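Local coordinates for protein glucoamylase (Thermoanaerobacterium thermosaccharolyticum, PDB 1LF6) that hydrolyses terminal alpha-1,4-linked glucose units from the non-reducing ends of glucan chains, probably releasing beta-D-glucose, and belongs to glycoside hydrolase family 15, at residues G315-P324 with Y337-V348; Y581-L589 with E636-D647. All blocks are in the same frame, centred on the assembly; numbering follows the deposited sequence.

Interactions 1 and 2 both belong to the (alpha/alpha) barrel domain of this family 15 enzyme, and their centres are about 21 Å apart. They meet at one phenol: Tyr337 OH of interaction 1 lies 2.5 Å from Glu636 OE1 and 2.7 Å from Tyr581 OH of interaction 2, both probable hydrogen bonds. Each contact also borders the active site inferred from a close relative. In interaction 1 the Trp341 side chain comes within about 3 Å of that of Glu438, the likely proton donor; in interaction 2 the Glu583 side chain is about 3 Å from that of Trp325, a probable substrate-binding residue, which directly follows segment 315-324.

Interaction 1. Residues G315-P324 with Y337-V348; sequences GAYIASLSIP and YHLVWSRDLYHV
Ala319 is wedged against the loop that leads into helix 342-355 of the (alpha/alpha) barrel, its CB 3.6 Å from Trp341 CZ3 and also close to Tyr337 O and CD2. Packing is dense here, where two irregular segments lie against each other. Tyr337 O receives the amide of Ser320 at 3.2 Å from N, an N-H...O angle of 151°, with the donor tilted from the carbonyl plane; the amide of Ala319 adds weak bonds to Tyr337 O and Leu339 O. The Tyr337 ring crosses Pro324 obliquely, CE1 3.4 Å from Pro324 CG, while Ser320 CB lies against its CB and CD2. With CG anti to the carbonyl carbon (chi1 -75°), this ring reaches past the proline, and its hydroxyl is bonded to Glu636 and Tyr581. The CB bond of His338 points away from residues 315-324, yet its imidazole returns to them, with Ser320 O over one face, a water bonded to ND1 in plane at the edge, and CE1 3.0 Å from Ser322 O; NE2 is bound to Tyr63 OH, on strand 58-63 of the N-terminal beta-sandwich domain. That water also donates to Ser322 O and accepts from Tyr337 N.

Beyond Leu339 direct hydrogen bonds across the contact give way to water bridges. One water donates to Tyr317 O and Leu339 O and accepts from Trp341 N, the N-cap residue; a second joins Ala319 O to Asp344 OD1. Trp341 NE1 is bonded to Glu438, the probable proton donor, which places the capping tryptophan beside the probable active site. Farther along, the helix contributes mainly apolar side chains: Leu345 crosses Tyr317 at about a right angle, and its CD1, near the plane of the phenol ring at the edge, touches Tyr317 CB at 3.4 Å.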
# COMPACT_ATOMS: atom_id res chain seq x y z
N GLY A 315 -14.66 -4.44 2.66
CA GLY A 315 -14.55 -4.61 1.22
C GLY A 315 -13.71 -3.50 0.62
O GLY A 315 -13.26 -3.61 -0.52
N ALA A 316 -13.50 -2.44 1.39
CA ALA A 316 -12.70 -1.31 0.93
C ALA A 316 -11.20 -1.59 1.09
O ALA A 316 -10.63 -1.33 2.15
CB ALA A 316 -13.08 -0.06 1.70
N TYR A 317 -10.57 -2.13 0.06
CA TYR A 317 -9.14 -2.41 0.11
C TYR A 317 -8.38 -1.28 -0.56
O TYR A 317 -8.69 -0.90 -1.69
CB TYR A 317 -8.85 -3.74 -0.59
CG TYR A 317 -9.27 -4.94 0.23
CD1 TYR A 317 -8.44 -5.46 1.21
CD2 TYR A 317 -10.54 -5.50 0.07
CE1 TYR A 317 -8.85 -6.51 2.03
CE2 TYR A 317 -10.97 -6.55 0.89
CZ TYR A 317 -10.12 -7.05 1.86
OH TYR A 317 -10.55 -8.06 2.69
N ILE A 318 -7.40 -0.72 0.14
CA ILE A 318 -6.62 0.38 -0.40
C ILE A 318 -5.45 -0.07 -1.26
O ILE A 318 -5.08 -1.24 -1.28
CB ILE A 318 -6.11 1.32 0.72
CG1 ILE A 318 -5.21 0.55 1.68
CG2 ILE A 318 -7.30 1.92 1.46
CD1 ILE A 318 -4.51 1.44 2.69
N ALA A 319 -4.86 0.88 -1.98
CA ALA A 319 -3.75 0.61 -2.88
C ALA A 319 -2.42 0.37 -2.17
O ALA A 319 -1.63 -0.47 -2.60
CB ALA A 319 -3.61 1.75 -3.89
N SER A 320 -2.18 1.11 -1.10
CA SER A 320 -0.95 0.97 -0.33
C SER A 320 -1.03 1.72 0.99
O SER A 320 -1.51 2.85 1.04
CB SER A 320 0.24 1.50 -1.14
OG SER A 320 1.44 1.37 -0.38
N LEU A 321 -0.57 1.09 2.06
CA LEU A 321 -0.61 1.73 3.36
C LEU A 321 0.65 2.58 3.55
O LEU A 321 1.38 2.41 4.52
CB LEU A 321 -0.72 0.69 4.48
CG LEU A 321 -1.17 1.20 5.85
CD1 LEU A 321 -2.53 1.88 5.75
CD2 LEU A 321 -1.22 0.04 6.83
N SER A 322 0.91 3.47 2.61
CA SER A 322 2.06 4.35 2.68
C SER A 322 1.76 5.67 1.98
O SER A 322 0.72 5.82 1.34
CB SER A 322 3.29 3.70 2.04
OG SER A 322 3.13 3.53 0.64
N ILE A 323 2.68 6.62 2.12
CA ILE A 323 2.55 7.93 1.50
C ILE A 323 3.82 8.14 0.68
O ILE A 323 4.79 8.74 1.16
CB ILE A 323 2.43 9.02 2.57
CG1 ILE A 323 1.21 8.74 3.44
CG2 ILE A 323 2.34 10.39 1.91
CD1 ILE A 323 1.09 9.62 4.65
N PRO A 324 3.84 7.66 -0.57
CA PRO A 324 5.00 7.78 -1.46
C PRO A 324 5.74 9.11 -1.39
O PRO A 324 5.14 10.18 -1.39
CB PRO A 324 4.41 7.50 -2.85
CG PRO A 324 2.95 7.80 -2.69
CD PRO A 324 2.66 7.23 -1.33
N TYR A 337 -2.68 6.96 -2.05
CA TYR A 337 -2.82 5.52 -2.19
C TYR A 337 -3.79 4.92 -1.17
O TYR A 337 -4.02 3.71 -1.14
CB TYR A 337 -1.45 4.83 -2.06
CG TYR A 337 -0.58 4.98 -3.29
CD1 TYR A 337 -0.02 6.21 -3.63
CD2 TYR A 337 -0.34 3.89 -4.13
CE1 TYR A 337 0.75 6.36 -4.78
CE2 TYR A 337 0.43 4.03 -5.28
CZ TYR A 337 0.97 5.26 -5.60
OH TYR A 337 1.73 5.42 -6.74
N HIS A 338 -4.37 5.77 -0.32
CA HIS A 338 -5.33 5.31 0.68
C HIS A 338 -6.73 5.39 0.11
O HIS A 338 -7.71 5.54 0.85
CB HIS A 338 -5.23 6.14 1.96
CG HIS A 338 -3.91 6.03 2.65
ND1 HIS A 338 -2.77 6.64 2.17
CD2 HIS A 338 -3.53 5.36 3.76
CE1 HIS A 338 -1.75 6.35 2.96
NE2 HIS A 338 -2.19 5.58 3.93
N LEU A 339 -6.83 5.28 -1.21
CA LEU A 339 -8.11 5.32 -1.89
C LEU A 339 -8.40 3.94 -2.44
O LEU A 339 -7.52 3.07 -2.45
CB LEU A 339 -8.07 6.35 -3.04
CG LEU A 339 -7.88 7.80 -2.59
CD1 LEU A 339 -7.60 8.69 -3.79
CD2 LEU A 339 -9.12 8.25 -1.84
N VAL A 340 -9.63 3.73 -2.88
CA VAL A 340 -10.04 2.44 -3.42
C VAL A 340 -10.19 2.53 -4.93
O VAL A 340 -10.96 3.34 -5.44
CB VAL A 340 -11.40 1.98 -2.82
CG1 VAL A 340 -11.77 0.59 -3.35
CG2 VAL A 340 -11.33 1.96 -1.30
N TRP A 341 -9.42 1.71 -5.64
CA TRP A 341 -9.48 1.65 -7.10
C TRP A 341 -10.08 0.31 -7.48
O TRP A 341 -9.64 -0.74 -7.00
CB TRP A 341 -8.09 1.74 -7.72
CG TRP A 341 -7.55 3.13 -7.92
CD1 TRP A 341 -7.64 3.89 -9.05
CD2 TRP A 341 -6.75 3.87 -7.00
NE1 TRP A 341 -6.94 5.06 -8.89
CE2 TRP A 341 -6.38 5.08 -7.64
CE3 TRP A 341 -6.30 3.64 -5.69
CZ2 TRP A 341 -5.59 6.05 -7.02
CZ3 TRP A 341 -5.51 4.61 -5.07
CH2 TRP A 341 -5.16 5.80 -5.74
N SER A 342 -11.08 0.35 -8.34
CA SER A 342 -11.73 -0.85 -8.81
C SER A 342 -10.69 -1.83 -9.39
O SER A 342 -10.77 -3.04 -9.16
CB SER A 342 -12.75 -0.47 -9.89
OG SER A 342 -13.22 -1.61 -10.58
N ARG A 343 -9.72 -1.28 -10.12
CA ARG A 343 -8.68 -2.10 -10.75
C ARG A 343 -7.86 -2.83 -9.69
O ARG A 343 -7.79 -4.06 -9.70
CB ARG A 343 -7.77 -1.21 -11.62
CG ARG A 343 -6.54 -1.91 -12.19
CD ARG A 343 -5.71 -0.97 -13.08
NE ARG A 343 -5.61 0.37 -12.51
CZ ARG A 343 -6.32 1.42 -12.92
NH1 ARG A 343 -7.19 1.29 -13.91
NH2 ARG A 343 -6.18 2.59 -12.31
N ASP A 344 -7.26 -2.09 -8.77
CA ASP A 344 -6.46 -2.71 -7.73
C ASP A 344 -7.28 -3.70 -6.90
O ASP A 344 -6.81 -4.79 -6.60
CB ASP A 344 -5.85 -1.63 -6.82
CG ASP A 344 -4.88 -0.72 -7.56
OD1 ASP A 344 -3.74 -0.54 -7.09
OD2 ASP A 344 -5.26 -0.21 -8.63
N LEU A 345 -8.50 -3.31 -6.55
CA LEU A 345 -9.37 -4.17 -5.75
C LEU A 345 -9.62 -5.49 -6.49
O LEU A 345 -9.60 -6.57 -5.89
CB LEU A 345 -10.69 -3.44 -5.47
CG LEU A 345 -11.71 -4.05 -4.50
CD1 LEU A 345 -11.05 -4.30 -3.15
CD2 LEU A 345 -12.89 -3.10 -4.35
N TYR A 346 -9.86 -5.39 -7.79
CA TYR A 346 -10.10 -6.55 -8.64
C TYR A 346 -8.94 -7.53 -8.55
O TYR A 346 -9.14 -8.73 -8.35
CB TYR A 346 -10.27 -6.07 -10.10
CG TYR A 346 -10.19 -7.14 -11.17
CD1 TYR A 346 -11.20 -8.09 -11.33
CD2 TYR A 346 -9.09 -7.19 -12.04
CE1 TYR A 346 -11.13 -9.06 -12.33
CE2 TYR A 346 -9.01 -8.15 -13.04
CZ TYR A 346 -10.03 -9.08 -13.19
OH TYR A 346 -9.95 -10.03 -14.18
N HIS A 347 -7.73 -7.01 -8.69
CA HIS A 347 -6.53 -7.84 -8.63
C HIS A 347 -6.34 -8.44 -7.23
O HIS A 347 -5.99 -9.61 -7.10
CB HIS A 347 -5.32 -7.01 -9.05
CG HIS A 347 -5.35 -6.63 -10.50
ND1 HIS A 347 -5.37 -7.56 -11.51
CD2 HIS A 347 -5.38 -5.41 -11.10
CE1 HIS A 347 -5.41 -6.94 -12.68
NE2 HIS A 347 -5.42 -5.63 -12.45
N VAL A 348 -6.59 -7.63 -6.21
CA VAL A 348 -6.47 -8.09 -4.83
C VAL A 348 -7.48 -9.23 -4.63
O VAL A 348 -7.15 -10.27 -4.07
CB VAL A 348 -6.73 -6.93 -3.84
CG1 VAL A 348 -6.91 -7.47 -2.40
CG2 VAL A 348 -5.56 -5.94 -3.87
O HOH W 1 -7.62 0.34 -4.17
O HOH W 2 -2.27 -1.65 -5.12
O HOH W 3 -0.86 7.69 0.31

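Interaction 2. Residues Y581-L589 with E636-D647; sequences YGEPSKTEL and EQVWEDTGLPTD
The indole of Trp639 lies between Lys586 on one face and Thr646 CG2 on the other, with Ser585 O in its plane at the edge, 3.3 Å from CH2. Lys586 CD stands almost squarely over the six-membered ring, 3.5 Å from its centroid, as a CH-pi contact; NZ sits above the five-membered ring, 21° off the normal, as a cation-pi pair. The lysine chain bends at chi2 (77°) and then runs extended across the indole to Asp641, where NZ forms a salt bridge with OD1 at 2.9 Å. An alanine in place of Trp639 would probably deprive the ammonium group of its aromatic support and leave the Lys586 chain and Thr646 methyl facing a gap.

Both segments are loops of the (alpha/alpha) barrel domain, before helices 600-612 and 653-668 respectively, and they join beside the probable substrate-binding Trp325. Here Glu583 turns its carboxylate nearly perpendicular to the indole plane, and OE2 accepts from Asp647 N at 3.2 Å on its syn side but well out of the carboxylate plane, with a weaker bond from the same amide to OE1. Trp325 NE1 also binds OE1, so one carboxylate ties that indole to both loops. Water links Glu583 OE1 to Thr646 OG1, which is also bonded to Ser648 OG, and, weakly, to Gln637 OE1.

At the other end the Gln637 amide spans two acceptors. NE2 donates to Tyr581 O, 3.1 Å away, and to Glu636 OE2 at 2.9 Å with an angle of 167°, the latter in the amide plane. Arg597 N donates to the amide oxygen, fixing the group's flip. Glu636 OE2 in turn lies 3.3 Å from Tyr581 CE1, while Glu636 OE1 and the hydroxyl of that ring both bond to Tyr337 OH.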
# COMPACT_ATOMS: atom_id res chain seq x y z
N TYR A 581 6.93 9.22 -14.02
CA TYR A 581 6.44 9.01 -12.66
C TYR A 581 7.45 8.30 -11.75
O TYR A 581 7.32 7.10 -11.49
CB TYR A 581 5.12 8.23 -12.70
CG TYR A 581 4.42 8.12 -11.36
CD1 TYR A 581 4.21 6.88 -10.76
CD2 TYR A 581 3.96 9.26 -10.70
CE1 TYR A 581 3.55 6.78 -9.54
CE2 TYR A 581 3.29 9.17 -9.47
CZ TYR A 581 3.10 7.92 -8.90
OH TYR A 581 2.45 7.82 -7.69
N GLY A 582 8.44 9.04 -11.26
CA GLY A 582 9.44 8.46 -10.38
C GLY A 582 10.58 9.41 -10.05
O GLY A 582 10.63 10.52 -10.58
N GLU A 583 11.51 8.98 -9.19
CA GLU A 583 12.64 9.83 -8.81
C GLU A 583 13.45 10.28 -10.01
O GLU A 583 13.87 9.46 -10.83
CB GLU A 583 13.55 9.10 -7.82
CG GLU A 583 13.00 9.06 -6.41
CD GLU A 583 12.66 7.66 -5.96
OE1 GLU A 583 11.48 7.27 -6.03
OE2 GLU A 583 13.58 6.94 -5.53
N PRO A 584 13.70 11.60 -10.12
CA PRO A 584 14.47 12.16 -11.23
C PRO A 584 15.92 11.69 -11.23
O PRO A 584 16.51 11.44 -12.27
CB PRO A 584 14.35 13.67 -11.00
CG PRO A 584 14.32 13.76 -9.51
CD PRO A 584 13.38 12.64 -9.13
N SER A 585 16.48 11.55 -10.03
CA SER A 585 17.84 11.10 -9.88
C SER A 585 17.90 10.24 -8.64
O SER A 585 16.89 10.08 -7.94
CB SER A 585 18.81 12.28 -9.72
OG SER A 585 18.60 12.94 -8.49
N LYS A 586 19.08 9.70 -8.37
CA LYS A 586 19.28 8.84 -7.21
C LYS A 586 19.21 9.64 -5.90
O LYS A 586 18.91 9.08 -4.84
CB LYS A 586 20.64 8.15 -7.32
CG LYS A 586 20.79 6.90 -6.46
CD LYS A 586 20.08 5.71 -7.09
CE LYS A 586 20.36 4.44 -6.30
NZ LYS A 586 20.02 3.21 -7.07
N THR A 587 19.47 10.94 -5.97
CA THR A 587 19.45 11.78 -4.78
C THR A 587 18.25 12.72 -4.66
O THR A 587 18.21 13.56 -3.76
CB THR A 587 20.74 12.63 -4.68
OG1 THR A 587 20.77 13.58 -5.75
CG2 THR A 587 21.97 11.73 -4.78
N GLU A 588 17.29 12.60 -5.57
CA GLU A 588 16.11 13.46 -5.53
C GLU A 588 14.80 12.69 -5.47
O GLU A 588 14.65 11.65 -6.11
CB GLU A 588 16.10 14.38 -6.75
CG GLU A 588 17.31 15.28 -6.85
CD GLU A 588 17.32 16.07 -8.14
OE1 GLU A 588 16.39 16.88 -8.34
OE2 GLU A 588 18.24 15.87 -8.95
N LEU A 589 13.86 13.22 -4.70
CA LEU A 589 12.55 12.60 -4.53
C LEU A 589 11.58 13.09 -5.60
O LEU A 589 11.75 14.18 -6.16
CB LEU A 589 12.00 12.93 -3.14
CG LEU A 589 12.88 12.50 -1.96
CD1 LEU A 589 12.47 13.25 -0.71
CD2 LEU A 589 12.77 10.99 -1.77
N GLU A 636 6.29 -0.43 -5.30
CA GLU A 636 5.72 -0.16 -6.61
C GLU A 636 6.84 -0.11 -7.65
O GLU A 636 6.69 -0.60 -8.77
CB GLU A 636 4.99 1.18 -6.56
CG GLU A 636 4.50 1.70 -7.90
CD GLU A 636 3.91 3.09 -7.78
OE1 GLU A 636 2.71 3.19 -7.45
OE2 GLU A 636 4.66 4.07 -7.99
N GLN A 637 7.98 0.47 -7.26
CA GLN A 637 9.11 0.62 -8.16
C GLN A 637 10.47 0.30 -7.54
O GLN A 637 10.66 0.46 -6.33
CB GLN A 637 9.16 2.06 -8.69
CG GLN A 637 7.90 2.52 -9.39
CD GLN A 637 8.00 3.97 -9.84
OE1 GLN A 637 8.99 4.37 -10.45
NE2 GLN A 637 6.97 4.75 -9.55
N VAL A 638 11.41 -0.14 -8.38
CA VAL A 638 12.78 -0.45 -7.96
C VAL A 638 13.76 0.19 -8.95
O VAL A 638 13.42 0.43 -10.11
CB VAL A 638 13.06 -1.98 -7.93
CG1 VAL A 638 12.14 -2.66 -6.91
CG2 VAL A 638 12.88 -2.58 -9.31
N TRP A 639 14.98 0.46 -8.49
CA TRP A 639 16.02 1.07 -9.32
C TRP A 639 16.57 0.10 -10.36
O TRP A 639 16.63 -1.11 -10.13
CB TRP A 639 17.18 1.56 -8.45
CG TRP A 639 16.82 2.66 -7.51
CD1 TRP A 639 16.52 2.55 -6.18
CD2 TRP A 639 16.77 4.06 -7.82
NE1 TRP A 639 16.29 3.79 -5.64
CE2 TRP A 639 16.43 4.73 -6.62
CE3 TRP A 639 16.97 4.80 -8.98
CZ2 TRP A 639 16.30 6.12 -6.56
CZ3 TRP A 639 16.83 6.19 -8.92
CH2 TRP A 639 16.50 6.83 -7.71
N GLU A 640 16.99 0.64 -11.51
CA GLU A 640 17.54 -0.18 -12.58
C GLU A 640 18.91 -0.77 -12.27
O GLU A 640 19.20 -1.90 -12.65
CB GLU A 640 17.69 0.61 -13.89
CG GLU A 640 16.45 1.28 -14.42
CD GLU A 640 16.29 2.69 -13.90
OE1 GLU A 640 15.73 3.53 -14.65
OE2 GLU A 640 16.72 2.97 -12.76
N ASP A 641 19.75 -0.01 -11.57
CA ASP A 641 21.10 -0.47 -11.28
C ASP A 641 21.23 -1.50 -10.16
O ASP A 641 22.05 -2.41 -10.26
CB ASP A 641 22.01 0.74 -10.98
CG ASP A 641 21.60 1.50 -9.73
OD1 ASP A 641 20.43 1.40 -9.33
OD2 ASP A 641 22.46 2.20 -9.16
N THR A 642 20.43 -1.38 -9.11
CA THR A 642 20.53 -2.32 -7.99
C THR A 642 19.30 -3.20 -7.79
O THR A 642 19.37 -4.19 -7.07
CB THR A 642 20.75 -1.57 -6.68
OG1 THR A 642 19.58 -0.79 -6.39
CG2 THR A 642 21.97 -0.66 -6.78
N GLY A 643 18.19 -2.82 -8.40
CA GLY A 643 16.98 -3.60 -8.23
C GLY A 643 16.40 -3.37 -6.85
O GLY A 643 15.47 -4.05 -6.44
N LEU A 644 16.96 -2.40 -6.12
CA LEU A 644 16.49 -2.06 -4.78
C LEU A 644 15.31 -1.09 -4.89
O LEU A 644 15.17 -0.39 -5.89
CB LEU A 644 17.62 -1.43 -3.95
CG LEU A 644 18.77 -2.39 -3.57
CD1 LEU A 644 19.90 -1.61 -2.91
CD2 LEU A 644 18.24 -3.48 -2.64
N PRO A 645 14.44 -1.05 -3.86
CA PRO A 645 13.27 -0.17 -3.85
C PRO A 645 13.60 1.32 -3.95
O PRO A 645 14.61 1.78 -3.42
CB PRO A 645 12.59 -0.49 -2.51
CG PRO A 645 13.12 -1.85 -2.13
CD PRO A 645 14.56 -1.78 -2.58
N THR A 646 12.74 2.07 -4.64
CA THR A 646 12.92 3.52 -4.73
C THR A 646 12.07 4.01 -3.56
O THR A 646 11.70 3.20 -2.71
CB THR A 646 12.38 4.09 -6.05
OG1 THR A 646 10.95 3.91 -6.11
CG2 THR A 646 13.03 3.39 -7.24
N ASP A 647 11.75 5.29 -3.50
CA ASP A 647 10.92 5.75 -2.41
C ASP A 647 9.44 5.74 -2.81
O ASP A 647 8.62 6.45 -2.23
CB ASP A 647 11.31 7.16 -1.95
CG ASP A 647 10.96 7.40 -0.49
OD1 ASP A 647 11.71 6.89 0.38
OD2 ASP A 647 9.94 8.06 -0.21
O HOH W 4 10.37 5.73 -8.34
O HOH W 5 19.52 1.50 -5.00